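Local coordinates for protein 2-dehydropantoate 2-reductase, putative (PDB 2EW2) that probably catalyses the NADPH-dependent reduction of 2-dehydropantoate (ketopantoate) to (R)-pantoate, a step of pantothenate biosynthesis, at residues 228-233 / 240-245. Sequence-based numbering, arbitrary orientation.
Sequences EFAAVA and LDQAEV
The Q242 carboxamide lies with one flat face over the methyl of A230: NE2 is 3.6 Å from A230 CB, CD 3.7 Å from that carbon, and CG also touches it. OE1 is hydrogen-bonded to the hydroxyl of S227, one residue before 228-233, a bond that ties the amide to the same helix. The chain passes over the methyl, extended beyond CG, so that CG, CD and NE2 all lie against it. The F229 ring points away, into helices 282-292 (N282, V285), 184-195 (C193) and 297-313 (C299). Of the F229 side chain, CB makes the contact, 4.1 Å from L240 CD1. In D241 the carboxylate, at the N-cap of helix 242-252, is met from above its plane by the backbone N-H of E244, with OD1 3.2 Å from E244 N and an N-H...O angle of 167°. D241 N is bound by the hydroxyl of Y186. Helices 218-235 and 242-252 follow each other in the all-helical C-terminal domain of the ketopantoate reductase family, and L240, in the turn between them, folds back onto the first. With CG anti to its carbonyl carbon (chi1 -72°), L240 lays CD1 alongside the A230 backbone, 4.0 Å from A230 N, while its CB meets A230 CB. A233, one turn further on, places its methyl against the branch point of the leucine, 4.4 Å from L240 CG, and also touches W189. Beside this apolar patch one water joins the backbones: it donates to A230 O at 2.7 Å and accepts from L240 N at 3.0 Å. Further along, the E244 carboxylate forms a salt bridge with R190, fixing the start of helix 242-252 to helix 184-195.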
ATOM      1  N   GLU B 228     -10.963  -4.522  -7.465  1.00 19.44           N
ATOM      2  CA  GLU B 228     -11.289  -5.076  -6.144  1.00 19.07           C
ATOM      3  C   GLU B 228     -12.699  -4.703  -5.702  1.00 19.07           C
ATOM      4  O   GLU B 228     -13.456  -5.581  -5.243  1.00 18.58           O
ATOM      5  CB  GLU B 228     -10.260  -4.658  -5.095  1.00 19.54           C
ATOM      6  CG  GLU B 228      -8.874  -5.268  -5.322  1.00 18.84           C
ATOM      7  CD  GLU B 228      -7.857  -4.858  -4.284  1.00 19.44           C
ATOM      8  OE1 GLU B 228      -8.219  -4.183  -3.293  1.00 20.12           O
ATOM      9  OE2 GLU B 228      -6.676  -5.235  -4.451  1.00 20.86           O
ATOM     10  N   PHE B 229     -13.057  -3.420  -5.830  1.00 18.22           N
ATOM     11  CA  PHE B 229     -14.448  -2.991  -5.611  1.00 18.27           C
ATOM     12  C   PHE B 229     -15.430  -3.810  -6.446  1.00 18.17           C
ATOM     13  O   PHE B 229     -16.405  -4.343  -5.909  1.00 18.56           O
ATOM     14  CB  PHE B 229     -14.650  -1.485  -5.876  1.00 18.04           C
ATOM     15  CG  PHE B 229     -14.229  -0.614  -4.730  1.00 18.02           C
ATOM     16  CD1 PHE B 229     -12.881  -0.380  -4.473  1.00 18.38           C
ATOM     17  CD2 PHE B 229     -15.176  -0.023  -3.913  1.00 16.49           C
ATOM     18  CE1 PHE B 229     -12.498   0.432  -3.397  1.00 19.55           C
ATOM     19  CE2 PHE B 229     -14.807   0.777  -2.840  1.00 16.94           C
ATOM     20  CZ  PHE B 229     -13.455   0.999  -2.581  1.00 17.20           C
ATOM     21  N   ALA B 230     -15.172  -3.904  -7.745  1.00 17.92           N
ATOM     22  CA  ALA B 230     -16.030  -4.659  -8.673  1.00 17.54           C
ATOM     23  C   ALA B 230     -16.128  -6.153  -8.374  1.00 17.94           C
ATOM     24  O   ALA B 230     -17.220  -6.733  -8.461  1.00 17.99           O
ATOM     25  CB  ALA B 230     -15.588  -4.445 -10.111  1.00 17.38           C
ATOM     26  N   ALA B 231     -15.002  -6.777  -8.024  1.00 17.69           N
ATOM     27  CA  ALA B 231     -14.983  -8.201  -7.689  1.00 18.00           C
ATOM     28  C   ALA B 231     -15.904  -8.550  -6.515  1.00 18.36           C
ATOM     29  O   ALA B 231     -16.624  -9.554  -6.574  1.00 18.52           O
ATOM     30  CB  ALA B 231     -13.554  -8.693  -7.420  1.00 18.22           C
ATOM     31  N   VAL B 232     -15.883  -7.711  -5.475  1.00 17.28           N
ATOM     32  CA  VAL B 232     -16.713  -7.883  -4.292  1.00 17.88           C
ATOM     33  C   VAL B 232     -18.191  -7.486  -4.556  1.00 18.57           C
ATOM     34  O   VAL B 232     -19.127  -8.214  -4.155  1.00 19.02           O
ATOM     35  CB  VAL B 232     -16.132  -7.076  -3.099  1.00 18.06           C
ATOM     36  CG1 VAL B 232     -17.046  -7.112  -1.919  1.00 16.52           C
ATOM     37  CG2 VAL B 232     -14.723  -7.571  -2.733  1.00 18.40           C
ATOM     38  N   ALA B 233     -18.413  -6.355  -5.240  1.00 17.76           N
ATOM     39  CA  ALA B 233     -19.775  -5.942  -5.592  1.00 18.20           C
ATOM     40  C   ALA B 233     -20.491  -7.047  -6.373  1.00 19.13           C
ATOM     41  O   ALA B 233     -21.668  -7.325  -6.141  1.00 18.79           O
ATOM     42  CB  ALA B 233     -19.775  -4.649  -6.397  1.00 16.87           C
ATOM     43  N   LEU B 240     -20.363  -3.400 -11.562  1.00 22.66           N
ATOM     44  CA  LEU B 240     -19.800  -2.075 -11.791  1.00 22.94           C
ATOM     45  C   LEU B 240     -19.226  -1.964 -13.195  1.00 23.10           C
ATOM     46  O   LEU B 240     -18.542  -2.869 -13.680  1.00 22.22           O
ATOM     47  CB  LEU B 240     -18.714  -1.734 -10.759  1.00 22.88           C
ATOM     48  CG  LEU B 240     -19.073  -1.425  -9.300  1.00 23.76           C
ATOM     49  CD1 LEU B 240     -17.803  -1.058  -8.520  1.00 23.39           C
ATOM     50  CD2 LEU B 240     -20.128  -0.312  -9.194  1.00 24.51           C
ATOM     51  N   ASP B 241     -19.512  -0.844 -13.841  1.00 23.19           N
ATOM     52  CA  ASP B 241     -18.895  -0.537 -15.122  1.00 24.06           C
ATOM     53  C   ASP B 241     -17.502   0.063 -14.849  1.00 23.32           C
ATOM     54  O   ASP B 241     -17.359   1.251 -14.530  1.00 23.42           O
ATOM     55  CB  ASP B 241     -19.786   0.400 -15.930  1.00 24.29           C
ATOM     56  CG  ASP B 241     -19.284   0.611 -17.348  1.00 27.22           C
ATOM     57  OD1 ASP B 241     -18.116   0.299 -17.654  1.00 29.01           O
ATOM     58  OD2 ASP B 241     -20.071   1.125 -18.162  1.00 32.09           O
ATOM     59  N   GLN B 242     -16.488  -0.789 -14.948  1.00 23.70           N
ATOM     60  CA  GLN B 242     -15.128  -0.455 -14.486  1.00 23.56           C
ATOM     61  C   GLN B 242     -14.487   0.607 -15.375  1.00 23.68           C
ATOM     62  O   GLN B 242     -13.704   1.439 -14.910  1.00 23.14           O
ATOM     63  CB  GLN B 242     -14.252  -1.709 -14.456  1.00 23.71           C
ATOM     64  CG  GLN B 242     -14.651  -2.762 -13.394  1.00 23.62           C
ATOM     65  CD  GLN B 242     -13.583  -3.833 -13.211  1.00 23.99           C
ATOM     66  OE1 GLN B 242     -12.422  -3.525 -12.968  1.00 24.87           O
ATOM     67  NE2 GLN B 242     -13.975  -5.097 -13.315  1.00 25.42           N
ATOM     68  N   ALA B 243     -14.840   0.566 -16.660  1.00 24.36           N
ATOM     69  CA  ALA B 243     -14.399   1.561 -17.632  1.00 24.97           C
ATOM     70  C   ALA B 243     -15.051   2.923 -17.386  1.00 24.96           C
ATOM     71  O   ALA B 243     -14.375   3.957 -17.405  1.00 25.66           O
ATOM     72  CB  ALA B 243     -14.655   1.042 -19.081  1.00 25.48           C
ATOM     73  N   GLU B 244     -16.357   2.936 -17.115  1.00 24.65           N
ATOM     74  CA  GLU B 244     -17.042   4.184 -16.798  1.00 24.08           C
ATOM     75  C   GLU B 244     -16.491   4.807 -15.520  1.00 23.42           C
ATOM     76  O   GLU B 244     -16.340   6.035 -15.434  1.00 22.63           O
ATOM     77  CB  GLU B 244     -18.563   3.985 -16.671  1.00 24.46           C
ATOM     78  CG  GLU B 244     -19.385   5.301 -16.535  1.00 26.49           C
ATOM     79  CD  GLU B 244     -19.414   5.883 -15.107  1.00 30.07           C
ATOM     80  OE1 GLU B 244     -19.364   7.129 -14.959  1.00 31.53           O
ATOM     81  OE2 GLU B 244     -19.485   5.103 -14.124  1.00 31.35           O
ATOM     82  N   VAL B 245     -16.227   3.970 -14.514  1.00 23.03           N
ATOM     83  CA  VAL B 245     -15.679   4.472 -13.258  1.00 22.29           C
ATOM     84  C   VAL B 245     -14.288   5.078 -13.481  1.00 22.26           C
ATOM     85  O   VAL B 245     -14.009   6.158 -12.979  1.00 22.62           O
ATOM     86  CB  VAL B 245     -15.645   3.394 -12.150  1.00 22.31           C
ATOM     87  CG1 VAL B 245     -14.946   3.929 -10.886  1.00 21.17           C
ATOM     88  CG2 VAL B 245     -17.075   2.935 -11.816  1.00 23.21           C
TER
HETATM   89  O   HOH W   1     -19.166  -5.597  -9.996  1.00 17.11           O